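Local coordinates for uncharacterized protein lp_2219 (Lactobacillus plantarum, PDB 3HFQ) that is of unknown function but adopts the seven-bladed beta-propeller of the lactonase family and may hydrolyse a sugar lactone, at residues A238-D250 with D286-A298. The protein carries 1 engineered substitution. Numbering follows the deposited sequence.
Sequences AHNGAAAIRLSHD and DFPRDFDLDPTEA
Two neighbouring blades of a beta-propeller meet where Arg246, on the innermost strand 241-247 of one, reaches across to Asp290, Phe291 and Asp292 on strand 290-293, the innermost of the next. The strands run nearly parallel, their axes 6.5 Å apart at an angle of 16°, and side chains bridge them. Arg246 bends at chi2 (-74°), which turns its guanidinium back along the neighbouring strand. Arg246 NE gives a hydrogen bond to Phe291 O at 2.8 Å, lying in the carbonyl plane, while Arg246 NH2 makes a salt bridge to Asp290 OD1 at 3.1 Å whose hydrogen bond is weak and bent. A water links NH2 to Asp290 OD2, which also accepts from the backbone of Val337 in the blade beyond. The Asp292 carboxylate stacks over one guanidinium face, offset toward its rim, planes 17° apart; no N-H points at its OD1, so the pull is of charge alone. Phe291's ring, turned almost square to the guanidinium, reaches in between the strands: Arg246 CG lies 3.5 Å from Phe291 CE2, and Ala244 CB touches Phe291 CE1 at 3.7 Å. At the far end both Glu297 oxygens, through their syn lone pairs, grip His249 N (OE2 at 2.9 Å), and a second water joins OE2 to Leu247 O. Side chains, not strand-to-strand backbone bonds, join the two innermost strands and the turns after them, as between adjacent blades of a seven-bladed beta-propeller.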
loop_
_atom_site.group_PDB
_atom_site.type_symbol
_atom_site.label_atom_id
_atom_site.label_comp_id
_atom_site.label_asym_id
_atom_site.label_seq_id
_atom_site.Cartn_x
_atom_site.Cartn_y
_atom_site.Cartn_z
ATOM N N ALA A 238 -18.111 -5.733 15.187
ATOM C CA ALA A 238 -17.691 -6.886 14.394
ATOM C C ALA A 238 -16.264 -6.697 13.886
ATOM O O ALA A 238 -15.678 -5.631 14.051
ATOM C CB ALA A 238 -18.647 -7.095 13.221
ATOM N N HIS A 239 -15.712 -7.735 13.265
ATOM C CA HIS A 239 -14.348 -7.683 12.746
ATOM C C HIS A 239 -14.116 -6.563 11.740
ATOM O O HIS A 239 -14.934 -6.320 10.857
ATOM C CB HIS A 239 -13.974 -9.028 12.102
ATOM C CG HIS A 239 -12.636 -9.028 11.417
ATOM N ND1 HIS A 239 -12.431 -8.465 10.176
ATOM C CD2 HIS A 239 -11.436 -9.520 11.812
ATOM C CE1 HIS A 239 -11.162 -8.610 9.833
ATOM N NE2 HIS A 239 -10.538 -9.245 10.806
ATOM N N ASN A 240 -13.002 -5.861 11.904
ATOM C CA ASN A 240 -12.633 -4.812 10.976
ATOM C C ASN A 240 -11.137 -4.618 11.018
ATOM O O ASN A 240 -10.535 -4.541 12.093
ATOM C CB ASN A 240 -13.297 -3.472 11.290
ATOM C CG ASN A 240 -13.094 -2.460 10.169
ATOM O OD1 ASN A 240 -13.754 -2.530 9.133
ATOM N ND2 ASN A 240 -12.155 -1.538 10.356
ATOM N N GLY A 241 -10.542 -4.553 9.836
ATOM C CA GLY A 241 -9.115 -4.338 9.735
ATOM C C GLY A 241 -8.876 -3.235 8.725
ATOM O O GLY A 241 -9.172 -3.405 7.546
ATOM N N ALA A 242 -8.370 -2.092 9.176
ATOM C CA ALA A 242 -8.092 -0.997 8.252
ATOM C C ALA A 242 -6.973 -1.502 7.340
ATOM O O ALA A 242 -6.188 -2.358 7.746
ATOM C CB ALA A 242 -7.655 0.245 9.019
ATOM N N ALA A 243 -6.894 -0.991 6.116
ATOM C CA ALA A 243 -5.869 -1.468 5.191
ATOM C C ALA A 243 -5.029 -0.391 4.514
ATOM O O ALA A 243 -3.950 -0.038 4.996
ATOM C CB ALA A 243 -6.515 -2.367 4.128
ATOM N N ALA A 244 -5.518 0.115 3.385
ATOM C CA ALA A 244 -4.801 1.133 2.627
ATOM C C ALA A 244 -5.122 2.540 3.099
ATOM O O ALA A 244 -6.203 2.795 3.628
ATOM C CB ALA A 244 -5.124 0.998 1.147
ATOM N N ILE A 245 -4.178 3.452 2.902
ATOM C CA ILE A 245 -4.368 4.842 3.298
ATOM C C ILE A 245 -3.756 5.743 2.224
ATOM O O ILE A 245 -2.622 5.532 1.793
ATOM C CB ILE A 245 -3.739 5.107 4.698
ATOM C CG1 ILE A 245 -4.042 6.536 5.153
ATOM C CG2 ILE A 245 -2.245 4.840 4.670
ATOM C CD1 ILE A 245 -3.784 6.758 6.640
ATOM N N ARG A 246 -4.526 6.732 1.778
ATOM C CA ARG A 246 -4.077 7.645 0.724
ATOM C C ARG A 246 -4.357 9.102 1.074
ATOM O O ARG A 246 -5.274 9.402 1.829
ATOM C CB ARG A 246 -4.797 7.325 -0.585
ATOM C CG ARG A 246 -4.728 5.870 -1.008
ATOM C CD ARG A 246 -3.351 5.503 -1.534
ATOM N NE ARG A 246 -3.365 4.163 -2.110
ATOM C CZ ARG A 246 -2.302 3.554 -2.621
ATOM N NH1 ARG A 246 -1.122 4.168 -2.629
ATOM N NH2 ARG A 246 -2.422 2.334 -3.131
ATOM N N LEU A 247 -3.577 10.008 0.497
ATOM C CA LEU A 247 -3.755 11.432 0.751
ATOM C C LEU A 247 -3.805 12.161 -0.587
ATOM O O LEU A 247 -3.008 11.878 -1.481
ATOM C CB LEU A 247 -2.587 11.961 1.585
ATOM C CG LEU A 247 -2.636 13.410 2.073
ATOM C CD1 LEU A 247 -3.721 13.567 3.133
ATOM C CD2 LEU A 247 -1.278 13.789 2.654
ATOM N N SER A 248 -4.741 13.093 -0.731
ATOM C CA SER A 248 -4.850 13.843 -1.979
ATOM C C SER A 248 -3.575 14.653 -2.198
ATOM O O SER A 248 -2.858 14.960 -1.247
ATOM C CB SER A 248 -6.071 14.770 -1.944
ATOM O OG SER A 248 -6.018 15.650 -0.839
ATOM N N HIS A 249 -3.297 14.992 -3.453
ATOM C CA HIS A 249 -2.099 15.745 -3.808
ATOM C C HIS A 249 -1.988 17.078 -3.071
ATOM O O HIS A 249 -0.888 17.515 -2.733
ATOM C CB HIS A 249 -2.068 16.001 -5.317
ATOM C CG HIS A 249 -0.759 16.531 -5.813
ATOM N ND1 HIS A 249 0.368 15.738 -5.933
ATOM C CD2 HIS A 249 -0.387 17.770 -6.204
ATOM C CE1 HIS A 249 1.369 16.471 -6.377
ATOM N NE2 HIS A 249 0.943 17.709 -6.550
ATOM N N ASP A 250 -3.121 17.727 -2.831
ATOM C CA ASP A 250 -3.115 19.004 -2.129
ATOM C C ASP A 250 -2.987 18.810 -0.618
ATOM O O ASP A 250 -2.824 19.772 0.126
ATOM C CB ASP A 250 -4.382 19.804 -2.471
ATOM C CG ASP A 250 -5.663 19.037 -2.190
ATOM O OD1 ASP A 250 -6.733 19.474 -2.674
ATOM O OD2 ASP A 250 -5.610 18.011 -1.483
ATOM N N ASP A 286 -16.665 -7.113 -0.642
ATOM C CA ASP A 286 -16.131 -7.539 0.643
ATOM C C ASP A 286 -14.604 -7.478 0.690
ATOM O O ASP A 286 -13.920 -7.930 -0.230
ATOM C CB ASP A 286 -16.621 -8.961 0.959
ATOM C CG ASP A 286 -16.286 -9.406 2.380
ATOM O OD1 ASP A 286 -16.488 -8.614 3.329
ATOM O OD2 ASP A 286 -15.838 -10.561 2.554
ATOM N N PHE A 287 -14.091 -6.901 1.773
ATOM C CA PHE A 287 -12.661 -6.766 2.019
ATOM C C PHE A 287 -11.839 -5.910 1.056
ATOM O O PHE A 287 -11.036 -6.426 0.274
ATOM C CB PHE A 287 -12.021 -8.153 2.158
ATOM C CG PHE A 287 -11.958 -8.645 3.580
ATOM C CD1 PHE A 287 -13.095 -8.629 4.383
ATOM C CD2 PHE A 287 -10.761 -9.104 4.120
ATOM C CE1 PHE A 287 -13.039 -9.065 5.707
ATOM C CE2 PHE A 287 -10.696 -9.543 5.443
ATOM C CZ PHE A 287 -11.839 -9.521 6.237
ATOM N N PRO A 288 -12.034 -4.582 1.105
ATOM C CA PRO A 288 -11.306 -3.638 0.250
ATOM C C PRO A 288 -9.878 -3.441 0.781
ATOM O O PRO A 288 -9.617 -2.537 1.579
ATOM C CB PRO A 288 -12.145 -2.365 0.349
ATOM C CG PRO A 288 -12.729 -2.460 1.745
ATOM C CD PRO A 288 -13.146 -3.908 1.801
ATOM N N ARG A 289 -8.962 -4.286 0.317
ATOM C CA ARG A 289 -7.568 -4.243 0.753
ATOM C C ARG A 289 -6.745 -3.103 0.156
ATOM O O ARG A 289 -5.730 -2.706 0.727
ATOM C CB ARG A 289 -6.904 -5.591 0.455
ATOM C CG ARG A 289 -5.472 -5.736 0.960
ATOM C CD ARG A 289 -5.104 -7.212 1.064
ATOM N NE ARG A 289 -3.662 -7.427 1.160
ATOM C CZ ARG A 289 -3.098 -8.389 1.880
ATOM N NH1 ARG A 289 -3.854 -9.227 2.577
ATOM N NH2 ARG A 289 -1.778 -8.522 1.897
ATOM N N ASP A 290 -7.167 -2.574 -0.988
ATOM C CA ASP A 290 -6.435 -1.463 -1.589
ATOM C C ASP A 290 -7.334 -0.622 -2.483
ATOM O O ASP A 290 -8.384 -1.076 -2.938
ATOM C CB ASP A 290 -5.231 -1.973 -2.395
ATOM C CG ASP A 290 -4.230 -0.867 -2.717
ATOM O OD1 ASP A 290 -4.167 0.121 -1.955
ATOM O OD2 ASP A 290 -3.490 -0.992 -3.718
ATOM N N PHE A 291 -6.902 0.609 -2.719
ATOM C CA PHE A 291 -7.619 1.560 -3.554
ATOM C C PHE A 291 -6.660 2.718 -3.777
ATOM O O PHE A 291 -5.617 2.788 -3.135
ATOM C CB PHE A 291 -8.865 2.089 -2.828
ATOM C CG PHE A 291 -8.554 3.026 -1.682
ATOM C CD1 PHE A 291 -8.215 2.528 -0.424
ATOM C CD2 PHE A 291 -8.550 4.407 -1.877
ATOM C CE1 PHE A 291 -7.874 3.386 0.617
ATOM C CE2 PHE A 291 -8.208 5.278 -0.838
ATOM C CZ PHE A 291 -7.869 4.763 0.413
ATOM N N ASP A 292 -7.005 3.619 -4.690
ATOM C CA ASP A 292 -6.182 4.797 -4.922
ATOM C C ASP A 292 -6.929 5.800 -5.781
ATOM O O ASP A 292 -7.877 5.447 -6.485
ATOM C CB ASP A 292 -4.855 4.430 -5.597
ATOM C CG ASP A 292 -3.811 5.538 -5.473
ATOM O OD1 ASP A 292 -4.037 6.492 -4.691
ATOM O OD2 ASP A 292 -2.758 5.451 -6.143
ATOM N N LEU A 293 -6.514 7.059 -5.693
ATOM C CA LEU A 293 -7.108 8.112 -6.498
ATOM C C LEU A 293 -6.414 7.986 -7.844
ATOM O O LEU A 293 -5.278 7.515 -7.908
ATOM C CB LEU A 293 -6.804 9.493 -5.903
ATOM C CG LEU A 293 -7.566 9.968 -4.661
ATOM C CD1 LEU A 293 -7.271 9.067 -3.471
ATOM C CD2 LEU A 293 -7.153 11.404 -4.357
ATOM N N ASP A 294 -7.086 8.386 -8.917
ATOM C CA ASP A 294 -6.468 8.309 -10.236
ATOM C C ASP A 294 -5.549 9.526 -10.356
ATOM O O ASP A 294 -5.573 10.408 -9.498
ATOM C CB ASP A 294 -7.540 8.332 -11.327
ATOM C CG ASP A 294 -8.111 9.715 -11.554
ATOM O OD1 ASP A 294 -8.604 10.324 -10.582
ATOM O OD2 ASP A 294 -8.063 10.187 -12.707
ATOM N N PRO A 295 -4.723 9.590 -11.413
ATOM C CA PRO A 295 -3.813 10.728 -11.590
ATOM C C PRO A 295 -4.470 12.110 -11.587
ATOM O O PRO A 295 -3.884 13.075 -11.091
ATOM C CB PRO A 295 -3.123 10.406 -12.912
ATOM C CG PRO A 295 -3.046 8.904 -12.868
ATOM C CD PRO A 295 -4.446 8.545 -12.415
ATOM N N THR A 296 -5.675 12.215 -12.138
ATOM C CA THR A 296 -6.366 13.504 -12.170
ATOM C C THR A 296 -6.966 13.809 -10.801
ATOM O O THR A 296 -7.274 14.959 -10.486
ATOM C CB THR A 296 -7.516 13.522 -13.204
ATOM O OG1 THR A 296 -8.582 12.671 -12.760
ATOM C CG2 THR A 296 -7.021 13.046 -14.561
ATOM N N GLU A 297 -7.124 12.759 -10.000
ATOM C CA GLU A 297 -7.694 12.843 -8.659
ATOM C C GLU A 297 -9.180 13.178 -8.672
ATOM O O GLU A 297 -9.735 13.627 -7.671
ATOM C CB GLU A 297 -6.927 13.854 -7.797
ATOM C CG GLU A 297 -5.475 13.462 -7.546
ATOM C CD GLU A 297 -4.952 13.950 -6.204
ATOM O OE1 GLU A 297 -5.285 15.083 -5.804
ATOM O OE2 GLU A 297 -4.195 13.199 -5.554
ATOM N N ALA A 298 -9.825 12.942 -9.810
ATOM C CA ALA A 298 -11.256 13.193 -9.942
ATOM C C ALA A 298 -11.995 11.867 -9.772
ATOM O O ALA A 298 -13.224 11.812 -9.833
ATOM C CB ALA A 298 -11.560 13.795 -11.310
HETATM O O HOH W 1 -1.248 0.298 -4.464
HETATM O O HOH W 2 -2.966 11.279 -4.331
#